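Local coordinates for LPXTG cell wall surface protein (Streptococcus gordonii, PDB 7AVK) that probably forms part of a streptococcal cell-surface adhesin, this piece being one SHIRT domain of a tandem array that projects from the cell wall, at residues K16-P19 and Q20-A24; V49-E53 and G54-F58. All coordinates share one frame; numbering follows the deposited sequence. Where two conformers were deposited one is given.

Contact 1 (K16-P19 and Q20-A24)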
loop_
_atom_site.group_PDB
_atom_site.type_symbol
_atom_site.label_atom_id
_atom_site.label_comp_id
_atom_site.label_asym_id
_atom_site.label_seq_id
_atom_site.Cartn_x
_atom_site.Cartn_y
_atom_site.Cartn_z
ATOM N N LYS A 16 -8.799 -3.086 -14.921
ATOM C CA LYS A 16 -7.447 -3.644 -15.021
ATOM C C LYS A 16 -6.989 -4.130 -13.660
ATOM O O LYS A 16 -6.914 -3.364 -12.712
ATOM C CB LYS A 16 -6.470 -2.588 -15.575
ATOM C CG LYS A 16 -5.146 -3.159 -16.070
ATOM C CD LYS A 16 -5.262 -3.732 -17.477
ATOM C CE LYS A 16 -3.939 -4.329 -17.975
ATOM N NZ LYS A 16 -2.750 -3.426 -17.709
ATOM N N GLU A 17 -6.751 -5.445 -13.596
ATOM C CA GLU A 17 -6.234 -6.058 -12.347
ATOM C C GLU A 17 -4.687 -5.896 -12.204
ATOM O O GLU A 17 -3.874 -5.799 -13.197
ATOM C CB GLU A 17 -6.517 -7.564 -12.325
ATOM C CG GLU A 17 -7.893 -7.933 -11.801
ATOM C CD GLU A 17 -8.166 -9.421 -11.621
ATOM O OE1 GLU A 17 -7.391 -10.242 -12.150
ATOM O OE2 GLU A 17 -9.153 -9.750 -10.949
ATOM N N LEU A 18 -4.255 -5.788 -10.967
ATOM C CA LEU A 18 -2.818 -5.697 -10.701
ATOM C C LEU A 18 -2.097 -7.002 -11.069
ATOM O O LEU A 18 -2.577 -8.082 -10.712
ATOM C CB LEU A 18 -2.539 -5.446 -9.222
ATOM C CG LEU A 18 -3.124 -4.140 -8.650
ATOM C CD1 LEU A 18 -2.795 -4.082 -7.183
ATOM C CD2 LEU A 18 -2.529 -2.929 -9.347
ATOM N N PRO A 19 -0.927 -6.909 -11.684
ATOM C CA PRO A 19 -0.142 -8.115 -11.978
ATOM C C PRO A 19 0.736 -8.469 -10.787
ATOM O O PRO A 19 1.001 -7.667 -9.884
ATOM C CB PRO A 19 0.719 -7.673 -13.149
ATOM C CG PRO A 19 1.006 -6.206 -12.832
ATOM C CD PRO A 19 -0.324 -5.697 -12.265
ATOM N N GLN A 20 1.264 -9.711 -10.825
ATOM C CA GLN A 20 2.152 -10.179 -9.773
ATOM C C GLN A 20 3.343 -9.257 -9.566
ATOM O O GLN A 20 3.778 -9.093 -8.438
ATOM C CB GLN A 20 2.601 -11.620 -10.069
ATOM C CG GLN A 20 3.541 -12.166 -8.982
ATOM C CD GLN A 20 5.008 -11.801 -9.169
ATOM O OE1 GLN A 20 5.462 -11.449 -10.234
ATOM N NE2 GLN A 20 5.783 -11.925 -8.092
ATOM N N GLU A 21 3.891 -8.652 -10.618
ATOM C CA GLU A 21 5.077 -7.830 -10.428
ATOM C C GLU A 21 4.794 -6.631 -9.528
ATOM O O GLU A 21 5.676 -6.174 -8.796
ATOM C CB GLU A 21 5.684 -7.420 -11.788
ATOM C CG GLU A 21 6.999 -6.762 -11.715
ATOM C CD GLU A 21 7.605 -6.534 -13.112
ATOM O OE1 GLU A 21 7.034 -7.042 -14.108
ATOM O OE2 GLU A 21 8.654 -5.856 -13.200
ATOM N N VAL A 22 3.563 -6.114 -9.578
ATOM C CA VAL A 22 3.159 -5.038 -8.675
ATOM C C VAL A 22 2.814 -5.588 -7.296
ATOM O O VAL A 22 3.237 -5.027 -6.265
ATOM C CB VAL A 22 1.993 -4.224 -9.250
ATOM C CG1 VAL A 22 1.448 -3.266 -8.190
ATOM C CG2 VAL A 22 2.399 -3.478 -10.524
ATOM N N LYS A 23 2.044 -6.684 -7.252
ATOM C CA LYS A 23 1.680 -7.270 -5.967
ATOM C C LYS A 23 2.917 -7.586 -5.124
ATOM O O LYS A 23 2.890 -7.443 -3.897
ATOM C CB LYS A 23 0.820 -8.525 -6.140
ATOM C CG LYS A 23 -0.498 -8.309 -6.836
ATOM C CD LYS A 23 -1.082 -9.789 -7.254
ATOM C CE LYS A 23 -2.444 -9.641 -7.809
ATOM N NZ LYS A 23 -2.864 -10.967 -8.309
ATOM N N ALA A 24 4.004 -8.027 -5.773
ATOM C CA ALA A 24 5.208 -8.406 -5.061
ATOM C C ALA A 24 5.884 -7.231 -4.349
ATOM O O ALA A 24 6.777 -7.457 -3.516
ATOM C CB ALA A 24 6.185 -9.035 -6.040
#

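Contact 2 (V49-E53 and G54-F58)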
loop_
_atom_site.group_PDB
_atom_site.type_symbol
_atom_site.label_atom_id
_atom_site.label_comp_id
_atom_site.label_asym_id
_atom_site.label_seq_id
_atom_site.Cartn_x
_atom_site.Cartn_y
_atom_site.Cartn_z
ATOM N N VAL A 49 6.403 0.252 -12.458
ATOM C CA VAL A 49 6.620 -1.122 -12.958
ATOM C C VAL A 49 6.269 -1.094 -14.437
ATOM O O VAL A 49 5.113 -0.820 -14.770
ATOM C CB VAL A 49 5.786 -2.178 -12.222
ATOM C CG1 VAL A 49 5.804 -3.512 -12.957
ATOM C CG2 VAL A 49 6.273 -2.318 -10.796
ATOM N N LYS A 50 7.237 -1.366 -15.301
ATOM C CA LYS A 50 7.012 -1.389 -16.751
ATOM C C LYS A 50 6.588 -2.796 -17.146
ATOM O O LYS A 50 7.228 -3.733 -16.661
ATOM C CB LYS A 50 8.262 -0.985 -17.541
ATOM C CG LYS A 50 8.598 0.497 -17.504
ATOM C CD LYS A 50 7.965 1.270 -18.643
ATOM C CE LYS A 50 8.339 2.737 -18.727
ATOM N NZ LYS A 50 8.296 3.444 -17.425
ATOM N N THR A 51 5.580 -2.931 -17.998
ATOM C CA THR A 51 5.067 -4.230 -18.494
ATOM C C THR A 51 5.093 -4.163 -20.016
ATOM O O THR A 51 5.381 -3.084 -20.541
ATOM C CB THR A 51 3.656 -4.532 -17.960
ATOM O OG1 THR A 51 2.715 -3.671 -18.593
ATOM C CG2 THR A 51 3.556 -4.377 -16.459
ATOM N N SER A 52 4.789 -5.284 -20.668
ATOM C CA SER A 52 4.719 -5.286 -22.128
ATOM C C SER A 52 3.611 -4.365 -22.636
ATOM O O SER A 52 3.713 -3.819 -23.741
ATOM C CB SER A 52 4.507 -6.716 -22.644
ATOM O OG SER A 52 3.188 -7.168 -22.375
ATOM N N GLU A 53 2.563 -4.159 -21.836
ATOM C CA GLU A 53 1.410 -3.367 -22.249
ATOM C C GLU A 53 1.482 -1.914 -21.808
ATOM O O GLU A 53 0.774 -1.074 -22.381
ATOM C CB GLU A 53 0.121 -3.969 -21.689
ATOM C CG GLU A 53 -0.003 -5.458 -21.906
ATOM C CD GLU A 53 0.007 -6.230 -20.601
ATOM O OE1 GLU A 53 1.121 -6.460 -20.070
ATOM O OE2 GLU A 53 -1.088 -6.601 -20.108
ATOM N N GLY A 54 2.379 -1.533 -20.899
ATOM C CA GLY A 54 2.464 -0.127 -20.482
ATOM C C GLY A 54 3.160 0.048 -19.149
ATOM O O GLY A 54 4.107 -0.685 -18.887
ATOM N N THR A 55 2.715 1.002 -18.340
ATOM C CA THR A 55 3.375 1.282 -17.065
ATOM C C THR A 55 2.366 1.313 -15.918
ATOM O O THR A 55 1.286 1.876 -16.104
ATOM C CB THR A 55 4.089 2.634 -17.114
ATOM O OG1 THR A 55 4.886 2.619 -18.295
ATOM C CG2 THR A 55 4.959 2.888 -15.911
ATOM N N TRP A 56 2.700 0.694 -14.802
ATOM C CA TRP A 56 1.966 0.853 -13.541
ATOM C C TRP A 56 2.738 1.884 -12.723
ATOM O O TRP A 56 3.957 1.719 -12.538
ATOM C CB TRP A 56 1.877 -0.457 -12.788
ATOM C CG TRP A 56 0.903 -1.414 -13.374
ATOM C CD1 TRP A 56 1.184 -2.442 -14.207
ATOM C CD2 TRP A 56 -0.514 -1.451 -13.130
ATOM N NE1 TRP A 56 0.040 -3.118 -14.475
ATOM C CE2 TRP A 56 -1.024 -2.545 -13.839
ATOM C CE3 TRP A 56 -1.398 -0.672 -12.374
ATOM C CZ2 TRP A 56 -2.376 -2.882 -13.818
ATOM C CZ3 TRP A 56 -2.729 -1.025 -12.312
ATOM C CH2 TRP A 56 -3.213 -2.114 -13.041
ATOM N N SER A 57 2.050 2.906 -12.229
ATOM C CA SER A 57 2.679 3.972 -11.439
ATOM C C SER A 57 2.009 4.002 -10.075
ATOM O O SER A 57 0.781 4.011 -10.010
ATOM C CB SER A 57 2.557 5.305 -12.114
ATOM O OG SER A 57 3.163 5.282 -13.384
ATOM N N PHE A 58 2.792 4.068 -9.020
ATOM C CA PHE A 58 2.234 4.136 -7.671
ATOM C C PHE A 58 1.764 5.561 -7.464
ATOM O O PHE A 58 2.563 6.519 -7.563
ATOM C CB PHE A 58 3.259 3.794 -6.599
ATOM C CG PHE A 58 2.645 3.779 -5.226
ATOM C CD1 PHE A 58 1.639 2.881 -4.949
ATOM C CD2 PHE A 58 3.058 4.627 -4.214
ATOM C CE1 PHE A 58 1.060 2.835 -3.709
ATOM C CE2 PHE A 58 2.467 4.576 -2.963
ATOM C CZ PHE A 58 1.462 3.678 -2.712
#

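Contact 1 (K16-P19 and Q20-A24)
Pro19 O receives the backbone N-H groups of Val22 and Lys23. The bond from Lys23 N to Pro19 O is 3.0 Å long and nearly straight, 172° at the hydrogen, with the donor in the carbonyl plane. Val22 N reaches the same oxygen at an equal 3.0 Å, but the angle at its hydrogen falls to 129° and the bond is weak. Two N-H groups therefore share one acceptor, with Lys23 the straighter donor. This is the start of the short helix 20-23, with Pro19 at the N-cap position; the loop after strand 3-11 ends here, and Leu18 and Val22 both pack on Trp56 and Trp79 of the five-stranded sheet.

Apolar packing centres on Val22, which meets both Pro19 and Leu18. The edge of the Pro19 ring meets Val22 at a slant, its CG 3.8 Å from Val22 CG2. Leu18 approaches Val22 almost at a right angle, one methyl branch on another, with 4.2 Å between Leu18 CD2 and Val22 CG1.

The Lys23 chain, for its part, runs back toward the loop residue Leu18. Lys23 CG stands anti to the carbonyl carbon (chi1 -61°), and from there the extended chain passes Pro19 O to bring Lys23 CE within 3.3 Å of Leu18 O.

Contact 2 (V49-E53 and G54-F58)
A tight beta hairpin joins strand 48-50, at one margin of the five-stranded mixed sheet of this SHIRT domain, to strand 55-61, and an ST turn at Thr51 shapes its loop. Val49 and Trp56 form the antiparallel hydrogen-bonded pair: Val49 N bonds to Trp56 O at 2.9 Å, and Trp56 N returns the bond to Val49 O at 2.8 Å. One step nearer the turn, Lys50 faces Thr55 in the non-hydrogen-bonded pair. Thr51 N to Gly54 O, 2.8 Å and 172° at the hydrogen, then closes the hairpin, its donor lying almost on the line of the carbonyl bond; the return bond, Gly54 N to Thr51 O, is weak at 3.4 Å.

Inside the loop the Thr51 hydroxyl is turned back over the backbone. With chi1 at 72°, OG1 sits between the backbone N and the carbonyl carbon, where it accepts from Glu53 N at 3.3 Å and more weakly from Gly54 N. Gly54 has backbone angles at which a CB would be jammed against the preceding carbonyl oxygen, so the absence of a side chain matters here.

The two sheet faces are dressed differently. On the face of Lys50 and Thr55, the lysine chain, bent at chi2 and chi4, lies obliquely across the threonine, with Lys50 CD 3.4 Å from Thr55 OG1. On the face of Val49 and Trp56, the indole packs against Leu18 and Pro19 of the loop and Val22 of helix 20-23, and meets the Phe81 ring; in the plane of the indole, at its edge, Thr51 CG2 touches Trp56 CD1 at 3.8 Å.

Contact 1 closes before contact 2 opens along the chain, yet their centres are only 10 Å apart, and the indole of Trp56 is where they chiefly meet. Residues 16-19 pass across it, with Glu17 O 3.3 Å from Trp56 CZ2. Pro19 CD comes to 3.4 Å from Trp56 NE1, and Leu18 CD2 also packs on the ring. A further touch joins the helix to the hairpin, Glu21 CD to Val49 CG1 at 3.5 Å. The loop and helix thus cover the hairpin's Val49-Trp56 face. Bound isothiocyanate is touched by Phe58, in contact 2, and Gln43, Ser60, Tyr61 and Thr64 complete its pocket; the side chains of Leu18 and Trp56 each stay about 10 Å from a bound isothiocyanate.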